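PDB 3HG7: D-isomer specific 2-hydroxyacid dehydrogenase family protein from Aeromonas salmonicida subsp. salmonicida, which probably acts as an NAD-dependent oxidoreductase of the D-2-hydroxyacid dehydrogenase type. Local coordinates for residues P119-Q124 with W130-Y135. The protein carries 1 engineered substitution. Sequence-based numbering, arbitrary orientation.
Sequences PLYREQ and WQSHPY
Gln124 and Tyr121 reach from helix 118-126 to the extended loop 130-135, which follows the helix and doubles back along it before the chain enters strand 142-146 of the Rossmann-type NAD-binding domain. The Gln124 amide uses both ends. Its chain is extended beyond CG (chi2 -168°), which carries the amide across to the loop, where Gln124 NE2 donates to Gln131 O at 2.8 Å. That acceptor lies in the amide plane, and the hydrogen arrives on a carbonyl lone pair. Gln124 OE1 accepts from His133 NE2, also at 2.8 Å, but the amide and imidazole planes stand 55° apart and the donor is tilted from the carbonyl plane. The pairing is consistent with this orientation of the amide and with a proton on NE2 of His133. One turn back along the helix, the two methyls of Leu120 each cover a different ring: CD1 lies over a face of His133, offset toward the rim, a CH-pi contact 4.2 Å from the centroid, while CD2 sits over the centre of the Tyr121 ring and is also the methyl nearest the imidazole, 3.6 Å from His133 CD2. CG of Leu120 is anti to the backbone N (chi1 171°), which swings it to the loop side. At the edge of the Tyr121 ring, CE1 stands 3.3 Å from Gln131 O. Tyr121 OH accepts from His133 N at 3.0 Å.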
loop_
_atom_site.group_PDB
_atom_site.type_symbol
_atom_site.label_atom_id
_atom_site.label_comp_id
_atom_site.label_asym_id
_atom_site.label_seq_id
_atom_site.Cartn_x
_atom_site.Cartn_y
_atom_site.Cartn_z
ATOM N N PRO A 119 -17.782 -15.903 -5.185
ATOM C CA PRO A 119 -17.097 -17.119 -5.649
ATOM C C PRO A 119 -17.999 -18.357 -5.573
ATOM O O PRO A 119 -17.921 -19.232 -6.432
ATOM C CB PRO A 119 -15.871 -17.208 -4.714
ATOM C CG PRO A 119 -15.657 -15.811 -4.217
ATOM C CD PRO A 119 -17.104 -15.299 -4.025
ATOM N N LEU A 120 -18.869 -18.414 -4.579
ATOM C CA LEU A 120 -19.804 -19.531 -4.471
ATOM C C LEU A 120 -20.721 -19.534 -5.683
ATOM O O LEU A 120 -20.957 -20.563 -6.314
ATOM C CB LEU A 120 -20.620 -19.416 -3.160
ATOM C CG LEU A 120 -21.794 -20.363 -2.949
ATOM C CD1 LEU A 120 -22.173 -20.409 -1.488
ATOM C CD2 LEU A 120 -23.041 -19.913 -3.692
ATOM N N TYR A 121 -21.226 -18.351 -6.052
ATOM C CA TYR A 121 -22.150 -18.265 -7.183
ATOM C C TYR A 121 -21.489 -18.602 -8.494
ATOM O O TYR A 121 -22.116 -19.220 -9.339
ATOM C CB TYR A 121 -22.878 -16.898 -7.215
ATOM C CG TYR A 121 -23.867 -16.851 -6.081
ATOM C CD1 TYR A 121 -24.992 -17.697 -6.070
ATOM C CD2 TYR A 121 -23.649 -16.027 -4.977
ATOM C CE1 TYR A 121 -25.873 -17.687 -4.997
ATOM C CE2 TYR A 121 -24.506 -16.020 -3.913
ATOM C CZ TYR A 121 -25.625 -16.840 -3.914
ATOM O OH TYR A 121 -26.462 -16.767 -2.821
ATOM N N ARG A 122 -20.219 -18.227 -8.635
ATOM C CA ARG A 122 -19.428 -18.581 -9.806
ATOM C C ARG A 122 -19.309 -20.134 -9.911
ATOM O O ARG A 122 -19.485 -20.719 -10.994
ATOM C CB ARG A 122 -18.081 -17.871 -9.688
ATOM C CG ARG A 122 -17.117 -18.083 -10.803
ATOM C CD ARG A 122 -15.765 -17.436 -10.429
ATOM N NE ARG A 122 -14.657 -18.140 -11.079
ATOM C CZ ARG A 122 -14.271 -17.920 -12.332
ATOM N NH1 ARG A 122 -13.238 -18.601 -12.843
ATOM N NH2 ARG A 122 -14.900 -17.011 -13.077
ATOM N N GLU A 123 -19.021 -20.780 -8.777
ATOM C CA GLU A 123 -18.919 -22.244 -8.721
ATOM C C GLU A 123 -20.277 -22.895 -8.981
ATOM O O GLU A 123 -20.355 -23.901 -9.687
ATOM C CB GLU A 123 -18.307 -22.720 -7.388
ATOM C CG GLU A 123 -16.825 -22.343 -7.122
ATOM C CD GLU A 123 -15.819 -22.911 -8.143
ATOM O OE1 GLU A 123 -16.087 -23.951 -8.787
ATOM O OE2 GLU A 123 -14.749 -22.285 -8.307
ATOM N N GLN A 124 -21.366 -22.330 -8.456
ATOM C CA GLN A 124 -22.688 -22.873 -8.784
ATOM C C GLN A 124 -23.029 -22.747 -10.269
ATOM O O GLN A 124 -23.750 -23.576 -10.847
ATOM C CB GLN A 124 -23.781 -22.252 -7.919
ATOM C CG GLN A 124 -23.601 -22.655 -6.460
ATOM C CD GLN A 124 -24.786 -22.322 -5.573
ATOM O OE1 GLN A 124 -24.873 -22.852 -4.459
ATOM N NE2 GLN A 124 -25.710 -21.462 -6.039
ATOM N N TRP A 130 -29.011 -23.429 -9.779
ATOM C CA TRP A 130 -29.709 -22.230 -9.311
ATOM C C TRP A 130 -30.028 -22.402 -7.832
ATOM O O TRP A 130 -30.909 -23.207 -7.470
ATOM C CB TRP A 130 -30.991 -22.035 -10.116
ATOM C CG TRP A 130 -31.853 -20.839 -9.723
ATOM C CD1 TRP A 130 -32.719 -20.761 -8.666
ATOM C CD2 TRP A 130 -31.986 -19.608 -10.442
ATOM N NE1 TRP A 130 -33.352 -19.540 -8.663
ATOM C CE2 TRP A 130 -32.925 -18.814 -9.747
ATOM C CE3 TRP A 130 -31.390 -19.092 -11.602
ATOM C CZ2 TRP A 130 -33.288 -17.530 -10.173
ATOM C CZ3 TRP A 130 -31.762 -17.800 -12.037
ATOM C CH2 TRP A 130 -32.680 -17.032 -11.313
ATOM N N GLN A 131 -29.345 -21.658 -6.969
ATOM C CA GLN A 131 -29.642 -21.754 -5.520
ATOM C C GLN A 131 -29.147 -20.546 -4.761
ATOM O O GLN A 131 -27.950 -20.274 -4.739
ATOM C CB GLN A 131 -29.001 -22.987 -4.888
ATOM C CG GLN A 131 -29.317 -23.122 -3.375
ATOM C CD GLN A 131 -30.824 -23.270 -3.057
ATOM O OE1 GLN A 131 -31.490 -24.200 -3.529
ATOM N NE2 GLN A 131 -31.363 -22.346 -2.245
ATOM N N SER A 132 -30.084 -19.834 -4.152
ATOM C CA SER A 132 -29.733 -18.676 -3.354
ATOM C C SER A 132 -29.394 -19.104 -1.935
ATOM O O SER A 132 -29.957 -20.080 -1.431
ATOM C CB SER A 132 -30.904 -17.686 -3.347
ATOM O OG SER A 132 -30.514 -16.483 -2.689
ATOM N N HIS A 133 -28.528 -18.348 -1.277
ATOM C CA HIS A 133 -28.121 -18.548 0.123
ATOM C C HIS A 133 -28.290 -17.260 0.929
ATOM O O HIS A 133 -28.289 -16.185 0.345
ATOM C CB HIS A 133 -26.651 -18.972 0.171
ATOM C CG HIS A 133 -26.395 -20.212 -0.626
ATOM N ND1 HIS A 133 -26.498 -21.480 -0.080
ATOM C CD2 HIS A 133 -26.212 -20.388 -1.959
ATOM C CE1 HIS A 133 -26.337 -22.379 -1.042
ATOM N NE2 HIS A 133 -26.130 -21.738 -2.186
ATOM N N PRO A 134 -28.382 -17.366 2.263
ATOM C CA PRO A 134 -28.501 -16.155 3.079
ATOM C C PRO A 134 -27.295 -15.224 2.948
ATOM O O PRO A 134 -26.153 -15.642 2.808
ATOM C CB PRO A 134 -28.554 -16.674 4.518
ATOM C CG PRO A 134 -28.662 -18.142 4.442
ATOM C CD PRO A 134 -28.604 -18.603 3.052
ATOM N N TYR A 135 -27.575 -13.939 3.062
ATOM C CA TYR A 135 -26.521 -12.954 3.163
ATOM C C TYR A 135 -27.053 -11.777 3.972
ATOM O O TYR A 135 -28.252 -11.711 4.287
ATOM C CB TYR A 135 -26.054 -12.536 1.777
ATOM C CG TYR A 135 -27.067 -11.775 0.944
ATOM C CD1 TYR A 135 -27.151 -10.355 1.028
ATOM C CD2 TYR A 135 -27.878 -12.426 0.043
ATOM C CE1 TYR A 135 -28.065 -9.657 0.231
ATOM C CE2 TYR A 135 -28.796 -11.725 -0.746
ATOM C CZ TYR A 135 -28.840 -10.347 -0.665
ATOM O OH TYR A 135 -29.736 -9.690 -1.456
HETATM O O HOH W 1 -25.860 -15.380 -0.876
HETATM O O HOH W 2 -26.820 -20.124 -8.388
#